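Local coordinates for large adhesion protein (Lap) involved in biofilm formation (PDB 6XI3) that probably forms part of the calcium-stiffened extender region that projects a bacterial RTX adhesin toward its target during biofilm formation, at residues 145-150 with 178-183; 125-130 with 199-204; 156-161 with 195-200; 151-156 with 171-176. One frame throughout, in Å; residues are numbered along the deposited sequence.

Contact 1 of 4, residues 145-150 with 178-183. With CA (calcium ion), chain E.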
# COMPACT_ATOMS: atom_id res chain seq x y z
N GLY A 145 25.04 -1.06 -10.72
CA GLY A 145 25.64 0.18 -10.23
C GLY A 145 27.10 0.27 -10.60
O GLY A 145 27.62 -0.63 -11.28
N THR A 146 27.71 1.33 -10.11
CA THR A 146 29.09 1.74 -10.42
C THR A 146 29.71 2.06 -9.08
O THR A 146 28.95 2.41 -8.16
CB THR A 146 29.17 2.96 -11.36
OG1 THR A 146 28.59 4.07 -10.67
CG2 THR A 146 28.47 2.75 -12.67
N THR A 147 31.03 1.98 -8.99
CA THR A 147 31.76 2.51 -7.83
C THR A 147 32.99 3.25 -8.33
O THR A 147 33.42 2.97 -9.44
CB THR A 147 32.13 1.39 -6.84
OG1 THR A 147 33.05 0.51 -7.47
CG2 THR A 147 30.90 0.64 -6.37
N THR A 148 33.56 4.07 -7.46
CA THR A 148 34.86 4.74 -7.65
C THR A 148 35.66 4.53 -6.36
O THR A 148 35.10 4.75 -5.28
CB THR A 148 34.64 6.23 -7.96
OG1 THR A 148 33.80 6.31 -9.10
CG2 THR A 148 35.92 6.97 -8.24
N ASP A 149 36.93 4.14 -6.49
CA ASP A 149 37.84 3.89 -5.34
C ASP A 149 37.30 2.80 -4.40
O ASP A 149 37.62 2.84 -3.22
CB ASP A 149 38.10 5.15 -4.53
CG ASP A 149 39.44 5.03 -3.79
OD1 ASP A 149 40.24 4.21 -4.26
OD2 ASP A 149 39.62 5.69 -2.74
N VAL A 150 36.53 1.84 -4.90
CA VAL A 150 36.16 0.61 -4.15
C VAL A 150 36.88 -0.57 -4.79
O VAL A 150 36.78 -0.70 -6.02
CB VAL A 150 34.64 0.39 -4.16
CG1 VAL A 150 34.26 -0.90 -3.44
CG2 VAL A 150 33.92 1.59 -3.58
N GLY A 178 34.83 -1.76 -11.44
CA GLY A 178 34.13 -1.14 -10.30
C GLY A 178 32.61 -1.27 -10.40
O GLY A 178 31.93 -0.71 -9.51
N SER A 179 32.08 -1.94 -11.43
CA SER A 179 30.62 -2.16 -11.62
C SER A 179 30.15 -3.38 -10.82
O SER A 179 30.97 -4.23 -10.41
CB SER A 179 30.25 -2.27 -13.07
OG SER A 179 30.68 -3.49 -13.62
N TYR A 180 28.86 -3.43 -10.51
CA TYR A 180 28.22 -4.56 -9.80
C TYR A 180 26.79 -4.62 -10.33
O TYR A 180 26.29 -3.60 -10.89
CB TYR A 180 28.29 -4.38 -8.29
CG TYR A 180 27.44 -3.23 -7.79
CD1 TYR A 180 26.10 -3.40 -7.46
CD2 TYR A 180 27.99 -1.96 -7.65
CE1 TYR A 180 25.33 -2.34 -7.01
CE2 TYR A 180 27.23 -0.89 -7.20
CZ TYR A 180 25.89 -1.08 -6.91
OH TYR A 180 25.17 -0.03 -6.44
N SER A 181 26.20 -5.81 -10.26
CA SER A 181 24.83 -6.06 -10.76
C SER A 181 24.25 -7.30 -10.07
O SER A 181 25.04 -8.14 -9.61
CB SER A 181 24.82 -6.22 -12.24
OG SER A 181 25.37 -7.48 -12.58
N LEU A 182 22.92 -7.33 -9.95
CA LEU A 182 22.16 -8.53 -9.56
C LEU A 182 20.97 -8.66 -10.50
O LEU A 182 20.37 -7.62 -10.90
CB LEU A 182 21.67 -8.37 -8.12
CG LEU A 182 22.73 -8.39 -7.04
CD1 LEU A 182 22.09 -8.10 -5.70
CD2 LEU A 182 23.46 -9.74 -7.00
N THR A 183 20.64 -9.90 -10.79
CA THR A 183 19.55 -10.29 -11.71
C THR A 183 18.59 -11.16 -10.93
O THR A 183 19.06 -11.99 -10.15
CB THR A 183 20.12 -11.00 -12.95
OG1 THR A 183 21.11 -10.07 -13.37
CG2 THR A 183 19.10 -11.22 -14.04
CA CA E . 40.29 7.63 -2.10
O HOH W 1 38.27 8.16 -0.94

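Contact 2 of 4, residues 125-130 with 199-204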
# COMPACT_ATOMS: atom_id res chain seq x y z
N GLY A 125 36.05 8.48 -3.39
CA GLY A 125 35.18 7.30 -3.35
C GLY A 125 33.75 7.70 -3.71
O GLY A 125 33.33 8.81 -3.30
N ASP A 126 33.06 6.85 -4.46
CA ASP A 126 31.65 7.13 -4.87
C ASP A 126 30.96 5.81 -5.14
O ASP A 126 31.64 4.81 -5.44
CB ASP A 126 31.63 8.07 -6.09
CG ASP A 126 30.33 8.84 -6.29
OD1 ASP A 126 29.63 9.06 -5.31
OD2 ASP A 126 30.04 9.21 -7.44
N LEU A 127 29.63 5.78 -5.05
CA LEU A 127 28.85 4.60 -5.45
C LEU A 127 27.55 5.12 -6.08
O LEU A 127 27.06 6.12 -5.59
CB LEU A 127 28.59 3.71 -4.23
CG LEU A 127 27.79 2.44 -4.49
CD1 LEU A 127 28.20 1.31 -3.55
CD2 LEU A 127 26.28 2.70 -4.34
N THR A 128 27.08 4.44 -7.12
CA THR A 128 25.74 4.64 -7.71
C THR A 128 25.01 3.30 -7.63
O THR A 128 25.69 2.23 -7.65
CB THR A 128 25.80 5.17 -9.15
OG1 THR A 128 26.28 4.12 -10.00
CG2 THR A 128 26.65 6.42 -9.30
N VAL A 129 23.69 3.35 -7.48
CA VAL A 129 22.83 2.16 -7.68
C VAL A 129 21.63 2.57 -8.53
O VAL A 129 21.17 3.71 -8.41
CB VAL A 129 22.38 1.54 -6.36
CG1 VAL A 129 21.41 2.45 -5.62
CG2 VAL A 129 21.77 0.18 -6.64
N SER A 130 21.17 1.68 -9.39
CA SER A 130 20.02 1.99 -10.27
C SER A 130 19.19 0.74 -10.48
O SER A 130 19.76 -0.37 -10.64
CB SER A 130 20.49 2.66 -11.54
OG SER A 130 20.61 1.73 -12.58
N ALA A 199 22.16 0.96 -1.38
CA ALA A 199 23.43 0.24 -1.65
C ALA A 199 24.55 0.99 -0.95
O ALA A 199 24.51 2.23 -0.93
CB ALA A 199 23.68 0.09 -3.13
N SER A 200 25.49 0.25 -0.37
CA SER A 200 26.62 0.82 0.40
C SER A 200 27.86 -0.08 0.27
O SER A 200 27.78 -1.30 0.08
CB SER A 200 26.21 1.08 1.83
OG SER A 200 25.97 -0.13 2.54
N ALA A 201 29.01 0.55 0.39
CA ALA A 201 30.31 -0.15 0.31
C ALA A 201 31.33 0.73 1.01
O ALA A 201 30.92 1.75 1.58
CB ALA A 201 30.64 -0.44 -1.13
N GLN A 202 32.60 0.32 1.02
CA GLN A 202 33.66 1.12 1.66
C GLN A 202 34.73 1.38 0.59
O GLN A 202 35.06 0.46 -0.15
CB GLN A 202 34.17 0.37 2.90
CG GLN A 202 34.89 1.29 3.87
CD GLN A 202 35.32 0.59 5.14
OE1 GLN A 202 36.33 -0.14 5.19
NE2 GLN A 202 34.59 0.88 6.20
N ASP A 203 35.19 2.61 0.48
CA ASP A 203 36.26 2.96 -0.47
C ASP A 203 37.60 2.60 0.21
O ASP A 203 37.63 2.20 1.40
CB ASP A 203 36.13 4.41 -0.95
CG ASP A 203 36.58 5.48 0.02
OD1 ASP A 203 37.21 5.12 1.04
OD2 ASP A 203 36.31 6.67 -0.27
N ARG A 204 38.67 2.69 -0.54
CA ARG A 204 39.98 2.16 -0.08
C ARG A 204 40.55 3.07 1.01
O ARG A 204 41.55 2.68 1.60
CB ARG A 204 40.93 2.08 -1.27
CG ARG A 204 40.49 1.15 -2.38
CD ARG A 204 41.64 1.16 -3.35
NE ARG A 204 41.53 0.20 -4.42
CZ ARG A 204 41.05 0.44 -5.63
NH1 ARG A 204 40.55 1.62 -5.93
NH2 ARG A 204 41.02 -0.52 -6.51
O HOH W 1 38.27 8.16 -0.94

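Contact 3 of 4, residues 156-161 with 195-200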
# COMPACT_ATOMS: atom_id res chain seq x y z
N VAL A 156 29.09 -5.03 -1.99
CA VAL A 156 28.07 -3.96 -1.87
C VAL A 156 26.89 -4.54 -1.10
O VAL A 156 26.36 -5.57 -1.55
CB VAL A 156 27.62 -3.44 -3.25
CG1 VAL A 156 26.52 -2.40 -3.12
CG2 VAL A 156 28.79 -2.90 -4.02
N ALA A 157 26.60 -3.94 0.06
CA ALA A 157 25.45 -4.30 0.91
C ALA A 157 24.23 -3.61 0.31
O ALA A 157 24.26 -2.35 0.18
CB ALA A 157 25.71 -3.91 2.36
N ILE A 158 23.22 -4.41 -0.05
CA ILE A 158 21.95 -3.93 -0.67
C ILE A 158 20.77 -4.25 0.23
O ILE A 158 20.64 -5.42 0.73
CB ILE A 158 21.75 -4.48 -2.09
CG1 ILE A 158 22.85 -3.94 -3.01
CG2 ILE A 158 20.37 -4.10 -2.60
CD1 ILE A 158 23.10 -4.78 -4.23
N THR A 159 19.93 -3.23 0.40
CA THR A 159 18.70 -3.27 1.20
C THR A 159 17.56 -2.83 0.28
O THR A 159 17.70 -1.77 -0.37
CB THR A 159 18.84 -2.35 2.42
OG1 THR A 159 19.95 -2.75 3.21
CG2 THR A 159 17.65 -2.38 3.33
N MET A 160 16.46 -3.58 0.28
CA MET A 160 15.20 -3.18 -0.37
C MET A 160 14.10 -3.12 0.69
O MET A 160 13.93 -4.10 1.41
CB MET A 160 14.88 -4.15 -1.49
CG MET A 160 15.91 -4.00 -2.58
SD MET A 160 15.65 -5.07 -3.97
CE MET A 160 16.29 -6.58 -3.28
N THR A 161 13.46 -1.96 0.82
CA THR A 161 12.50 -1.66 1.90
C THR A 161 11.17 -1.30 1.23
O THR A 161 11.22 -0.50 0.26
CB THR A 161 13.00 -0.53 2.82
OG1 THR A 161 14.26 -0.93 3.35
CG2 THR A 161 12.05 -0.23 3.96
N LEU A 195 9.16 1.17 -3.47
CA LEU A 195 10.26 0.29 -3.01
C LEU A 195 11.48 1.19 -2.93
O LEU A 195 11.72 1.94 -3.93
CB LEU A 195 10.59 -0.78 -4.05
CG LEU A 195 9.80 -2.07 -4.06
CD1 LEU A 195 10.54 -3.08 -4.94
CD2 LEU A 195 9.60 -2.61 -2.65
N THR A 196 12.21 1.15 -1.84
CA THR A 196 13.45 1.94 -1.72
C THR A 196 14.62 0.97 -1.82
O THR A 196 14.65 0.01 -1.02
CB THR A 196 13.47 2.72 -0.41
OG1 THR A 196 12.47 3.71 -0.54
CG2 THR A 196 14.80 3.38 -0.14
N VAL A 197 15.56 1.21 -2.73
CA VAL A 197 16.77 0.36 -2.86
C VAL A 197 17.95 1.17 -2.32
O VAL A 197 18.22 2.25 -2.86
CB VAL A 197 16.98 -0.15 -4.29
CG1 VAL A 197 18.26 -0.97 -4.41
CG2 VAL A 197 15.82 -1.00 -4.75
N GLU A 198 18.62 0.66 -1.28
CA GLU A 198 19.83 1.28 -0.71
C GLU A 198 21.04 0.37 -0.95
O GLU A 198 20.92 -0.87 -0.75
CB GLU A 198 19.58 1.56 0.77
CG GLU A 198 20.80 2.09 1.49
CD GLU A 198 21.07 3.57 1.27
OE1 GLU A 198 20.08 4.34 1.17
OE2 GLU A 198 22.26 3.96 1.18
N ALA A 199 22.16 0.96 -1.38
CA ALA A 199 23.43 0.24 -1.65
C ALA A 199 24.55 0.99 -0.95
O ALA A 199 24.51 2.23 -0.93
CB ALA A 199 23.68 0.09 -3.13
N SER A 200 25.49 0.25 -0.37
CA SER A 200 26.62 0.82 0.40
C SER A 200 27.86 -0.08 0.27
O SER A 200 27.78 -1.30 0.08
CB SER A 200 26.21 1.08 1.83
OG SER A 200 25.97 -0.13 2.54
O HOH W 2 22.91 -0.79 2.18
O HOH W 3 16.13 -0.01 1.51

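Contact 4 of 4, residues 151-156 with 171-176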
# COMPACT_ATOMS: atom_id res chain seq x y z
N ALA A 151 37.59 -1.38 -4.00
CA ALA A 151 38.48 -2.45 -4.50
C ALA A 151 37.64 -3.52 -5.19
O ALA A 151 36.63 -3.95 -4.65
CB ALA A 151 39.29 -3.07 -3.37
N PRO A 152 38.06 -4.02 -6.37
CA PRO A 152 37.45 -5.23 -6.92
C PRO A 152 37.41 -6.35 -5.88
O PRO A 152 38.26 -6.36 -4.99
CB PRO A 152 38.36 -5.55 -8.12
CG PRO A 152 38.87 -4.20 -8.54
CD PRO A 152 39.10 -3.45 -7.24
N ASN A 153 36.37 -7.19 -5.95
CA ASN A 153 36.01 -8.26 -4.97
C ASN A 153 35.49 -7.65 -3.66
O ASN A 153 35.09 -8.44 -2.80
CB ASN A 153 37.16 -9.23 -4.70
CG ASN A 153 37.36 -10.10 -5.92
OD1 ASN A 153 36.45 -10.81 -6.32
ND2 ASN A 153 38.50 -9.94 -6.57
N GLY A 154 35.46 -6.32 -3.52
CA GLY A 154 34.67 -5.65 -2.47
C GLY A 154 33.20 -6.04 -2.57
O GLY A 154 32.76 -6.48 -3.66
N GLN A 155 32.48 -5.93 -1.47
CA GLN A 155 31.05 -6.32 -1.38
C GLN A 155 30.21 -5.05 -1.28
O GLN A 155 30.60 -4.14 -0.52
CB GLN A 155 30.79 -7.23 -0.17
CG GLN A 155 31.46 -8.60 -0.30
CD GLN A 155 30.86 -9.36 -1.46
OE1 GLN A 155 29.65 -9.61 -1.49
NE2 GLN A 155 31.67 -9.69 -2.45
N VAL A 156 29.09 -5.03 -1.99
CA VAL A 156 28.07 -3.96 -1.87
C VAL A 156 26.89 -4.54 -1.10
O VAL A 156 26.36 -5.57 -1.55
CB VAL A 156 27.62 -3.44 -3.25
CG1 VAL A 156 26.52 -2.40 -3.12
CG2 VAL A 156 28.79 -2.90 -4.02
N THR A 171 23.59 -8.95 -1.60
CA THR A 171 25.02 -8.58 -1.68
C THR A 171 25.48 -8.77 -3.12
O THR A 171 24.96 -9.64 -3.81
CB THR A 171 25.81 -9.34 -0.60
OG1 THR A 171 27.11 -8.77 -0.64
CG2 THR A 171 25.86 -10.83 -0.85
N ALA A 172 26.37 -7.91 -3.57
CA ALA A 172 26.96 -8.00 -4.92
C ALA A 172 28.46 -7.75 -4.81
O ALA A 172 28.88 -6.94 -3.96
CB ALA A 172 26.32 -7.02 -5.86
N THR A 173 29.19 -8.33 -5.73
CA THR A 173 30.67 -8.25 -5.79
C THR A 173 31.07 -7.17 -6.81
O THR A 173 30.57 -7.19 -7.94
CB THR A 173 31.24 -9.63 -6.14
OG1 THR A 173 30.88 -10.44 -5.02
CG2 THR A 173 32.75 -9.62 -6.33
N VAL A 174 31.93 -6.26 -6.39
CA VAL A 174 32.50 -5.21 -7.26
C VAL A 174 33.49 -5.87 -8.23
O VAL A 174 34.39 -6.59 -7.75
CB VAL A 174 33.15 -4.13 -6.38
CG1 VAL A 174 33.90 -3.10 -7.21
CG2 VAL A 174 32.12 -3.47 -5.49
N GLY A 175 33.31 -5.64 -9.53
CA GLY A 175 34.17 -6.13 -10.62
C GLY A 175 35.43 -5.28 -10.80
O GLY A 175 35.61 -4.28 -10.05
N ALA A 176 36.26 -5.65 -11.77
CA ALA A 176 37.54 -4.98 -12.08
C ALA A 176 37.28 -3.53 -12.48
O ALA A 176 38.01 -2.65 -12.02
CB ALA A 176 38.29 -5.75 -13.16

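Contact 1 of 4, residues 145-150 with 178-183
Gly145 and Tyr180 form an antiparallel hydrogen-bonded pair joining strands 140-148 and 180-186 in the three-stranded sheet of an Ig-like beta-sandwich domain. Gly145 N donates to Tyr180 O at 2.8 Å, and the return bond from Tyr180 N to Gly145 O is longer, with the donor 47° out of the carbonyl plane. The tyrosine ring folds back over this same partner: with CG set between its own backbone N and carbonyl carbon (chi1 68°), one face lies against Gly145 CA, which stands 3.9 Å from the ring centroid in a CH-pi contact. Gly145 carries no side chain, and the ring lies directly on its CA.

Farther along, the carbonyl of Gly178 is gripped by one residue. Thr147 OG1 donates to Gly178 O at 2.6 Å, in the carbonyl plane and on a lone pair, while Thr147 N adds a weak bond to the same oxygen. Thr147 CG2 meanwhile approaches Tyr180 CE2 obliquely at 4.1 Å.

In the next shell, Tyr180 OH bonds to Thr128 O, which ties the end of the ring to strand 126-135. Beyond the strand end the chain reaches the calcium ion at the domain boundary, shared with Asp95, Asp121, Thr123 and Asn205. Asp149 OD1 pairs with Arg204 in a salt bridge, and Asp149 OD2 binds the calcium at 2.1 Å.

Contact 2 of 4, residues 125-130 with 199-204
Leu127 reaches across the core of the Ig-like beta-sandwich to Ala199 and Ala201, joining strand 126-135 of one sheet to strand 193-202 of the other. The two strands run nearly antiparallel, 156° between their directions, and their axes stay 7.4 Å apart at closest approach, so side chains rather than backbone bonds bridge them. From CB, which points toward the opposite strand, the leucine extends with CG anti to the backbone N (chi1 -180°), and its two methyls then divide the work. CD1 settles against Ala201 CB at 3.9 Å and also touches the carbonyl carbon of Ser200. CD2 takes the other alanine, meeting Ala199 CB at 3.9 Å and lying equally near the carbonyl oxygen of that residue.

Two residues farther along strand 126-135, Val129 presents its branch point: its CB is 3.8 Å from Ala199 CB, with both valine methyls close behind. The Ala199 methyl is thus shared by Leu127 and Val129. Tyr180 packs against all three residues from the side of strand 180-186.

At the calcium end the contact turns polar. Asp203 OD1 accepts bonds from the backbone N of Asn205 and of Asn207, which hold the carboxylate beside the metal site. Its other oxygen, OD2, lies 3.3 Å from Gly125 CA. A calcium-bound water donates to Asp203 OD2 at 2.6 Å and accepts a weak bond from Gly125 N.

Contact 3 of 4, residues 156-161 with 195-200
Two neighbouring strands in the four-stranded sheet of the domain, 155-161 and 193-202, run antiparallel here and pair from Ala157 with Ser200 to Thr161 with Thr196. These two and Thr159 with Glu198 are hydrogen-bonded pairs, each closed by two backbone bonds; Glu198 N to Thr159 O, at 2.8 Å and 172° at the hydrogen, is nearly straight.

The intervening non-hydrogen-bonded pairs, Ile158 with Ala199 and Met160 with Val197, turn their side chains to the buried face. Met160 and Val197 lie side by side, Met160 CG touching Val197 CG2 at 3.7 Å before the bend at chi3 (-79°) carries the methionine end away. Ile158 is looser across the pair, with CG1 4.1 Å from Ala199 CB, while Val156 CG1 reaches that same methyl diagonally at 3.8 Å. Leu182 and Val185 of the facing sheet cover Ile158 and Met160.

On the other face, which here carries Thr159, Thr161 and Thr196, water 2 donates to Ala157 O and links to Ser200 OG. Water 3 donates to Thr196 O at 2.9 Å and bonds with Thr161 OG1. The alternation of an apolar inner and a polar outer face is characteristic of a beta-sandwich sheet.

Contact 4 of 4, residues 151-156 with 171-176
Gln155 lays its amide across two threonines of the neighbouring strand, and these side-chain hydrogen bonds are the distinctive feature of the contact. Thr171 OG1 donates to Gln155 OE1 at 2.8 Å, tilted 15° from the carbonyl plane. At the other end of the amide, Gln155 NE2 donates to Thr173 OG1, also at 2.8 Å and close to the amide plane. Bends along the glutamine chain, with chi1 -67° and chi2 -64°, bring the amide over strand 167-173, and a bond at each end fixes its rotation. The bridge lies on the exposed face of the sheet.

Backbone bonds run beneath it. Val156 and Ala172 form an antiparallel hydrogen-bonded pair, with Val156 N donating to Ala172 O at 2.8 Å, and Gln155 faces Thr173 in the adjoining non-hydrogen-bonded pair. These belong to the beta hairpin of strands 155-161 and 167-173, at the edge of the four-stranded sheet in an Ig-like domain. Just before strand 155-161, a type II turn from Ala151 to Gly154 adds two more backbone bonds: Val174 N donates to Gly154 O at 2.9 Å, and Asn153 N to Val174 O at 2.7 Å. The turn itself is closed by Gly154 N bonding to Ala151 O.

Van der Waals contacts surround Val174. Its CG2 makes an apolar contact with Val156 CG2 at 3.7 Å, the two side chains crossing at about a right angle, while CG1 rests near Ala151 O. Pro152, within the turn, packs its ring on segment 171-176, CB and CG both 3.6 Å from Gly175 O.

From the N terminus, strand 126-135 enters first, and contact 2 closes the longest loop, packing it across the sandwich against strand 193-202. Contacts 1 and 4 both fall within that loop, contact 4 in turn lying within the one that contact 1 closes between 145-150 and 178-183. Contact 3 crosses contacts 1 and 4, because its segments alternate with theirs along the chain, and it ends on the same strand as contact 2. Contact 1 joins two strands of the three-stranded sheet, contacts 3 and 4 join three neighbouring strands of the four-stranded one, and contact 2 spans the core between them. A calcium-bound water is common to contacts 1 and 2.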